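Local structure of iota-carrageenase (Alteromonas sp., 1H80) at residues A[397-402]-A[449-454]; A[371-376]-A[437-442]; A[384-389]-A[393-398]. The protein hydrolyses the internal 1,4-beta linkages of iota-carrageenan, a sulfated galactan of red algal cell walls, with inversion of anomeric configuration. One frame throughout, in Å; residues are numbered along the deposited sequence.

Contact 1. Residues A[397-402]-A[449-454]; sequences QIYIGP and CNYYGM
The hydroxyl of Tyr399 is held by two partners: its OH donates to Tyr451 O over 2.7 Å, and the side-chain NE2 of Gln368 bonds to the same oxygen. Tyr399 lies on the short strand 399-401, which pairs antiparallel with 364-366 in the C-terminal part of this parallel beta-helix enzyme. From that strand its ring reaches across to the irregular loop 449-454. The carbonyl oxygen of Tyr451 sits at the edge of the ring, in its plane. Seen from the acceptor, the donor stands 37° above the carbonyl plane, so the bond does not follow a lone pair. Tyr399 OH also lies 3.7 Å from Tyr451 CB.

Farther back along the same edge is a Met-aromatic contact. Met454 SD lies 3.6 Å from Tyr399 CD2 and 81° off the ring normal, hence beside the ring and not over it. The methionine chain bends at its last torsion (chi3 67°), which carries CE out of the ring plane, to 3.8 Å from Tyr399 CE2, while the sulfur stays beside the edge. Sulfur therefore flanks the inner part of the edge and the carbonyl occupies the outer end.

The loop that supplies these partners is fixed in its own right. The disulfide from Cys449 to Cys381 ties down its start. Tyr451 hands its own hydroxyl to Asp372 and has a cation-pi partner in Arg447, and Tyr452 OH shares Gln368 with Tyr399. An Asx motif holds the turn: Gly453 N donates to Asn450 OD1 at 2.7 Å, approaching well above the amide carbonyl plane, and next to it Met454 N reaches the backbone Asn450 O at 3.1 Å.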
# COMPACT_ATOMS: atom_id res chain seq x y z
N GLN A 397 4.02 -4.11 18.94
CA GLN A 397 4.03 -3.51 17.61
C GLN A 397 2.62 -3.25 17.10
O GLN A 397 2.41 -2.40 16.23
CB GLN A 397 4.74 -4.43 16.61
CG GLN A 397 6.20 -4.69 16.90
CD GLN A 397 6.93 -5.20 15.68
OE1 GLN A 397 6.45 -6.09 14.98
NE2 GLN A 397 8.12 -4.65 15.43
N ILE A 398 1.64 -3.97 17.64
CA ILE A 398 0.27 -3.81 17.20
C ILE A 398 -0.75 -4.07 18.31
O ILE A 398 -0.58 -4.97 19.14
CB ILE A 398 -0.04 -4.76 16.01
CG1 ILE A 398 -1.49 -4.59 15.54
CG2 ILE A 398 0.20 -6.20 16.42
CD1 ILE A 398 -1.80 -3.25 14.94
N TYR A 399 -1.79 -3.24 18.34
CA TYR A 399 -2.87 -3.38 19.30
C TYR A 399 -4.16 -3.28 18.51
O TYR A 399 -4.17 -2.74 17.40
CB TYR A 399 -2.85 -2.25 20.33
CG TYR A 399 -1.68 -2.29 21.27
CD1 TYR A 399 -0.42 -1.84 20.86
CD2 TYR A 399 -1.81 -2.83 22.54
CE1 TYR A 399 0.67 -1.92 21.71
CE2 TYR A 399 -0.72 -2.92 23.40
CZ TYR A 399 0.52 -2.47 22.97
OH TYR A 399 1.61 -2.57 23.80
N ILE A 400 -5.24 -3.82 19.06
CA ILE A 400 -6.53 -3.74 18.40
C ILE A 400 -7.43 -3.02 19.39
O ILE A 400 -7.49 -3.38 20.57
CB ILE A 400 -7.13 -5.13 18.08
CG1 ILE A 400 -6.20 -5.88 17.12
CG2 ILE A 400 -8.51 -4.97 17.47
CD1 ILE A 400 -6.72 -7.25 16.72
N GLY A 401 -8.13 -2.00 18.91
CA GLY A 401 -9.00 -1.25 19.78
C GLY A 401 -9.82 -0.22 19.03
O GLY A 401 -9.86 -0.22 17.80
N PRO A 402 -10.47 0.70 19.76
CA PRO A 402 -11.30 1.75 19.17
C PRO A 402 -10.55 2.71 18.25
O PRO A 402 -9.35 2.94 18.40
CB PRO A 402 -11.87 2.48 20.38
CG PRO A 402 -11.82 1.44 21.47
CD PRO A 402 -10.51 0.77 21.23
N CYS A 449 -3.28 3.16 29.16
CA CYS A 449 -3.30 1.75 28.80
C CYS A 449 -2.13 0.98 29.39
O CYS A 449 -1.04 1.53 29.57
CB CYS A 449 -3.27 1.56 27.28
SG CYS A 449 -4.70 2.29 26.42
N ASN A 450 -2.38 -0.29 29.69
CA ASN A 450 -1.37 -1.18 30.23
C ASN A 450 -0.75 -1.83 29.00
O ASN A 450 -1.24 -2.84 28.51
CB ASN A 450 -2.02 -2.24 31.11
CG ASN A 450 -1.00 -3.08 31.86
OD1 ASN A 450 0.11 -3.31 31.38
ND2 ASN A 450 -1.38 -3.55 33.05
N TYR A 451 0.33 -1.23 28.50
CA TYR A 451 0.99 -1.70 27.29
C TYR A 451 1.20 -3.20 27.14
O TYR A 451 0.92 -3.76 26.08
CB TYR A 451 2.35 -1.00 27.12
CG TYR A 451 2.27 0.47 26.78
CD1 TYR A 451 1.06 1.16 26.78
CD2 TYR A 451 3.43 1.18 26.48
CE1 TYR A 451 1.00 2.52 26.50
CE2 TYR A 451 3.39 2.54 26.20
CZ TYR A 451 2.17 3.21 26.20
OH TYR A 451 2.14 4.55 25.93
N TYR A 452 1.69 -3.85 28.18
CA TYR A 452 1.95 -5.28 28.08
C TYR A 452 1.10 -6.17 28.96
O TYR A 452 1.14 -7.40 28.83
CB TYR A 452 3.43 -5.53 28.36
CG TYR A 452 4.32 -4.78 27.39
CD1 TYR A 452 4.43 -5.19 26.06
CD2 TYR A 452 5.00 -3.63 27.78
CE1 TYR A 452 5.19 -4.47 25.14
CE2 TYR A 452 5.76 -2.90 26.87
CZ TYR A 452 5.85 -3.32 25.55
OH TYR A 452 6.58 -2.59 24.65
N GLY A 453 0.30 -5.57 29.84
CA GLY A 453 -0.54 -6.36 30.73
C GLY A 453 -2.02 -6.31 30.42
O GLY A 453 -2.81 -7.01 31.06
N MET A 454 -2.41 -5.51 29.43
CA MET A 454 -3.82 -5.41 29.07
C MET A 454 -4.36 -6.74 28.56
O MET A 454 -3.60 -7.67 28.30
CB MET A 454 -4.03 -4.34 28.00
CG MET A 454 -3.30 -4.63 26.71
SD MET A 454 -3.91 -3.58 25.37
CE MET A 454 -3.37 -2.00 25.92

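Contact 2. Residues A[371-376]-A[437-442]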
# COMPACT_ATOMS: atom_id res chain seq x y z
N LEU A 371 -1.68 4.82 21.69
CA LEU A 371 -2.55 4.45 22.81
C LEU A 371 -2.81 5.54 23.83
O LEU A 371 -3.88 5.57 24.44
CB LEU A 371 -1.99 3.22 23.52
CG LEU A 371 -1.89 1.93 22.72
CD1 LEU A 371 -1.35 0.82 23.61
CD2 LEU A 371 -3.26 1.55 22.16
N ASP A 372 -1.85 6.43 24.02
CA ASP A 372 -2.02 7.50 25.00
C ASP A 372 -3.08 8.51 24.58
O ASP A 372 -3.55 9.30 25.39
CB ASP A 372 -0.68 8.21 25.23
CG ASP A 372 0.33 7.32 25.94
OD1 ASP A 372 0.01 6.16 26.26
OD2 ASP A 372 1.46 7.80 26.19
N TYR A 373 -3.48 8.47 23.31
CA TYR A 373 -4.51 9.39 22.85
C TYR A 373 -5.90 8.99 23.33
O TYR A 373 -6.88 9.69 23.07
CB TYR A 373 -4.45 9.52 21.33
CG TYR A 373 -3.22 10.26 20.87
CD1 TYR A 373 -2.99 11.58 21.27
CD2 TYR A 373 -2.26 9.64 20.08
CE1 TYR A 373 -1.84 12.26 20.88
CE2 TYR A 373 -1.10 10.31 19.69
CZ TYR A 373 -0.90 11.62 20.10
OH TYR A 373 0.26 12.28 19.73
N PHE A 374 -5.99 7.86 24.03
CA PHE A 374 -7.27 7.41 24.56
C PHE A 374 -7.57 8.14 25.87
O PHE A 374 -8.67 8.03 26.41
CB PHE A 374 -7.25 5.91 24.83
CG PHE A 374 -7.50 5.06 23.62
CD1 PHE A 374 -8.67 5.22 22.88
CD2 PHE A 374 -6.58 4.10 23.22
CE1 PHE A 374 -8.92 4.42 21.76
CE2 PHE A 374 -6.82 3.30 22.10
CZ PHE A 374 -7.99 3.47 21.37
N SER A 375 -6.59 8.89 26.36
CA SER A 375 -6.74 9.61 27.63
C SER A 375 -7.98 10.50 27.73
O SER A 375 -8.52 10.68 28.83
CB SER A 375 -5.50 10.46 27.91
OG SER A 375 -5.37 11.51 26.97
N THR A 376 -8.45 11.03 26.61
CA THR A 376 -9.60 11.92 26.62
C THR A 376 -10.97 11.25 26.57
O THR A 376 -11.89 11.66 27.27
CB THR A 376 -9.54 12.93 25.46
OG1 THR A 376 -9.48 12.23 24.21
CG2 THR A 376 -8.31 13.82 25.59
N LYS A 437 -10.76 14.57 16.74
CA LYS A 437 -11.15 14.67 15.34
C LYS A 437 -9.82 14.61 14.59
O LYS A 437 -9.61 13.76 13.73
CB LYS A 437 -11.86 15.99 15.05
CG LYS A 437 -12.23 16.14 13.58
CD LYS A 437 -12.94 17.46 13.30
CE LYS A 437 -13.25 17.59 11.81
NZ LYS A 437 -13.92 18.88 11.48
N THR A 438 -8.92 15.53 14.94
CA THR A 438 -7.60 15.57 14.35
C THR A 438 -6.57 15.51 15.46
O THR A 438 -6.61 16.31 16.40
CB THR A 438 -7.36 16.86 13.52
OG1 THR A 438 -8.22 16.87 12.38
CG2 THR A 438 -5.91 16.93 13.05
N ILE A 439 -5.66 14.55 15.37
CA ILE A 439 -4.59 14.42 16.35
C ILE A 439 -3.36 14.98 15.67
O ILE A 439 -2.98 14.54 14.59
CB ILE A 439 -4.33 12.94 16.71
CG1 ILE A 439 -5.54 12.38 17.47
CG2 ILE A 439 -3.06 12.83 17.55
CD1 ILE A 439 -5.43 10.90 17.77
N ASP A 440 -2.73 15.97 16.30
CA ASP A 440 -1.53 16.58 15.75
C ASP A 440 -0.46 16.67 16.83
O ASP A 440 -0.58 16.06 17.89
CB ASP A 440 -1.84 17.97 15.18
CG ASP A 440 -2.62 18.84 16.14
OD1 ASP A 440 -2.26 18.89 17.33
OD2 ASP A 440 -3.59 19.50 15.69
N THR A 441 0.59 17.44 16.57
CA THR A 441 1.68 17.58 17.52
C THR A 441 1.29 18.33 18.79
O THR A 441 1.98 18.24 19.80
CB THR A 441 2.88 18.30 16.88
OG1 THR A 441 2.49 19.61 16.46
CG2 THR A 441 3.38 17.51 15.67
N ASN A 442 0.17 19.06 18.75
CA ASN A 442 -0.28 19.81 19.92
C ASN A 442 -1.24 19.02 20.81
O ASN A 442 -1.53 19.43 21.93
CB ASN A 442 -0.98 21.10 19.49
CG ASN A 442 -0.02 22.13 18.92
OD1 ASN A 442 0.96 22.49 19.56
ND2 ASN A 442 -0.31 22.60 17.71
O HOH W 1 0.46 14.88 20.24
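Ile439 lays its branched side chain over one face of the Tyr373 ring in a CH-pi contact. Ile439 belongs to strand 438-439, an edge strand, within this chain, of a five-strand parallel sheet in the beta-helix, where it is bonded through its backbone to Val407 and Asp409 of the next strand. Tyr373 comes from the loop that follows strand 364-366.

The two side chains meet at a slant, and both branches of the isoleucine are used. CG2 does most of the touching: it stands 3.6 Å from the ring centroid, only 15° off the normal, and is displaced slightly toward the rim, so CZ and CE1 are its nearest ring atoms. The other branch runs toward the root of the tyrosine, where Ile439 CD1 lies 3.9 Å from Tyr373 CG and as close to CB. With CG1 anti to the carbonyl carbon (chi1 -68°), CG2 is anti to the backbone N, an arrangement that lets the methyl and the longer arm reach different parts of the same ring.

Polar matters are settled at the ring's outer end. Tyr373 OH donates over 2.7 Å to a water lying at the ring edge, in its plane, and that water donates on to Asp440 O at 2.8 Å. The phenol is thus linked to the backbone just after the isoleucine that packs on its face. At the backbone, Tyr373 O accepts from His436 NE2. Asp440, whose CB points away from the loop 371-376, forms an Asx turn, its OD1 accepting from Asn442 N at 2.8 Å on the anti side.

Contact 3. Residues A[384-389]-A[393-398]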
# COMPACT_ATOMS: atom_id res chain seq x y z
N VAL A 384 -9.45 -2.27 24.30
CA VAL A 384 -8.15 -2.34 23.65
C VAL A 384 -7.52 -3.70 24.06
O VAL A 384 -7.43 -3.98 25.26
CB VAL A 384 -7.24 -1.15 24.07
CG1 VAL A 384 -5.89 -1.24 23.37
CG2 VAL A 384 -7.92 0.18 23.72
N CYS A 385 -7.14 -4.53 23.06
CA CYS A 385 -6.54 -5.87 23.27
C CYS A 385 -5.07 -5.90 22.76
O CYS A 385 -4.68 -5.09 21.90
CB CYS A 385 -7.40 -6.96 22.55
SG CYS A 385 -7.16 -7.00 20.73
N LEU A 386 -4.23 -6.73 23.37
CA LEU A 386 -2.83 -6.89 22.95
C LEU A 386 -2.76 -8.30 22.37
O LEU A 386 -3.01 -9.28 23.06
CB LEU A 386 -1.85 -6.80 24.14
CG LEU A 386 -0.40 -7.21 23.84
CD1 LEU A 386 0.19 -6.33 22.74
CD2 LEU A 386 0.44 -7.11 25.10
N PRO A 387 -2.43 -8.41 21.07
CA PRO A 387 -2.35 -9.73 20.44
C PRO A 387 -1.35 -10.64 21.16
O PRO A 387 -0.31 -10.18 21.63
CB PRO A 387 -1.90 -9.40 19.01
CG PRO A 387 -2.56 -8.07 18.78
CD PRO A 387 -2.29 -7.34 20.07
N THR A 388 -1.68 -11.92 21.25
CA THR A 388 -0.81 -12.88 21.92
C THR A 388 0.48 -13.09 21.13
O THR A 388 0.57 -12.71 19.96
CB THR A 388 -1.51 -14.23 22.08
OG1 THR A 388 -1.73 -14.81 20.79
CG2 THR A 388 -2.84 -14.06 22.79
N LYS A 389 1.47 -13.69 21.77
CA LYS A 389 2.76 -13.96 21.13
C LYS A 389 2.54 -14.89 19.94
O LYS A 389 3.25 -14.80 18.94
CB LYS A 389 3.72 -14.62 22.13
CG LYS A 389 4.04 -13.78 23.36
CD LYS A 389 2.80 -13.44 24.17
CE LYS A 389 2.02 -14.69 24.57
NZ LYS A 389 0.70 -14.34 25.15
N SER A 393 4.48 -12.39 17.42
CA SER A 393 5.64 -12.53 18.29
C SER A 393 6.17 -11.25 18.92
O SER A 393 6.50 -11.23 20.11
CB SER A 393 6.78 -13.22 17.54
OG SER A 393 7.20 -12.45 16.42
N LYS A 394 6.26 -10.18 18.14
CA LYS A 394 6.77 -8.91 18.65
C LYS A 394 5.67 -8.10 19.33
O LYS A 394 5.15 -7.15 18.76
CB LYS A 394 7.38 -8.09 17.51
N GLN A 395 5.32 -8.50 20.55
CA GLN A 395 4.28 -7.80 21.30
C GLN A 395 4.62 -6.34 21.50
O GLN A 395 5.73 -5.99 21.90
CB GLN A 395 4.06 -8.45 22.67
CG GLN A 395 3.43 -9.83 22.61
CD GLN A 395 2.84 -10.23 23.94
OE1 GLN A 395 3.53 -10.25 24.96
NE2 GLN A 395 1.55 -10.56 23.94
N GLY A 396 3.64 -5.48 21.22
CA GLY A 396 3.84 -4.05 21.36
C GLY A 396 3.84 -3.34 20.02
O GLY A 396 3.69 -2.12 19.95
N GLN A 397 4.02 -4.11 18.94
CA GLN A 397 4.03 -3.51 17.61
C GLN A 397 2.62 -3.25 17.10
O GLN A 397 2.41 -2.40 16.23
CB GLN A 397 4.74 -4.43 16.61
CG GLN A 397 6.20 -4.69 16.90
CD GLN A 397 6.93 -5.20 15.68
OE1 GLN A 397 6.45 -6.09 14.98
NE2 GLN A 397 8.12 -4.65 15.43
N ILE A 398 1.64 -3.97 17.64
CA ILE A 398 0.27 -3.81 17.20
C ILE A 398 -0.75 -4.07 18.31
O ILE A 398 -0.58 -4.97 19.14
CB ILE A 398 -0.04 -4.76 16.01
CG1 ILE A 398 -1.49 -4.59 15.54
CG2 ILE A 398 0.20 -6.20 16.42
CD1 ILE A 398 -1.80 -3.25 14.94
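A type II beta turn from Lys394 to Gln397 forms the far side of a long loop between strands 364-366 and 399-401, in the C-terminal part of the beta-helix protein, and its Gln395 reaches back to clasp the near side. Gln395 NE2 donates to Pro387 O at 3.0 Å with a nearly straight N-H...O angle of 166°. The acceptor lies in the plane of the glutamine amide, while the donor is tilted modestly from the carbonyl plane.

That amide is also flanked on both faces. Lys389 curls at chi2 and chi3, which brings its CD methylene over one face, at a distance from Gln395 CD short enough to be doubtful in detail. Against the opposite face Leu386 places its CD2 methyl 3.8 Å from Gln395 NE2, crossing the glutamine at about a right angle. The bond, with packing on both faces, probably holds the amide's rotation. An alanine in place of Gln395 would probably leave Pro387 O without this donor and open a gap between Lys389 CD and Leu386 CD2, setting the lysine chain free to swing.

The turn itself needs Gly396: its positive phi of 112° would jam a CB against the preceding carbonyl oxygen. Gln397 N closes it on Lys394 O.

Deeper in, the proline ring crosses Ile398 at about a right angle, Pro387 CG meeting Ile398 CG2 at 4.1 Å. Trp462 of helix 459-463 touches both residues, and a disulfide joins Cys385 to Cys457 nearby. The closest approach here is to backbone, where Pro387 CD comes within 3.1 Å of Ile398 O.

How the contacts relate
The three contacts lie on the same side of the chain's centre, in the C-terminal part of the chain, each centred 22 to 25 Å from that centre. Contacts 1 and 3 have centres about 7 Å apart and share Gln397 and Ile398; Ile400 O probably takes a hydrogen bond from Cys385 N at 2.8 Å, and Leu386 CD1 packs 3.6 Å from Tyr399 CE2. Contact 2, about 16 Å from contact 1 between centres, meets it where Leu371 CD1 lies 3.8 Å from Tyr399 CE2. Contacts 2 and 3 have centres about 21 Å apart; contact 3 is nested in the loop closed by contact 2, and Val384 CG2 lies 3.7 Å from Phe374 CE2. A bound calcium ion lies about 8 Å from the Asp440 side chain.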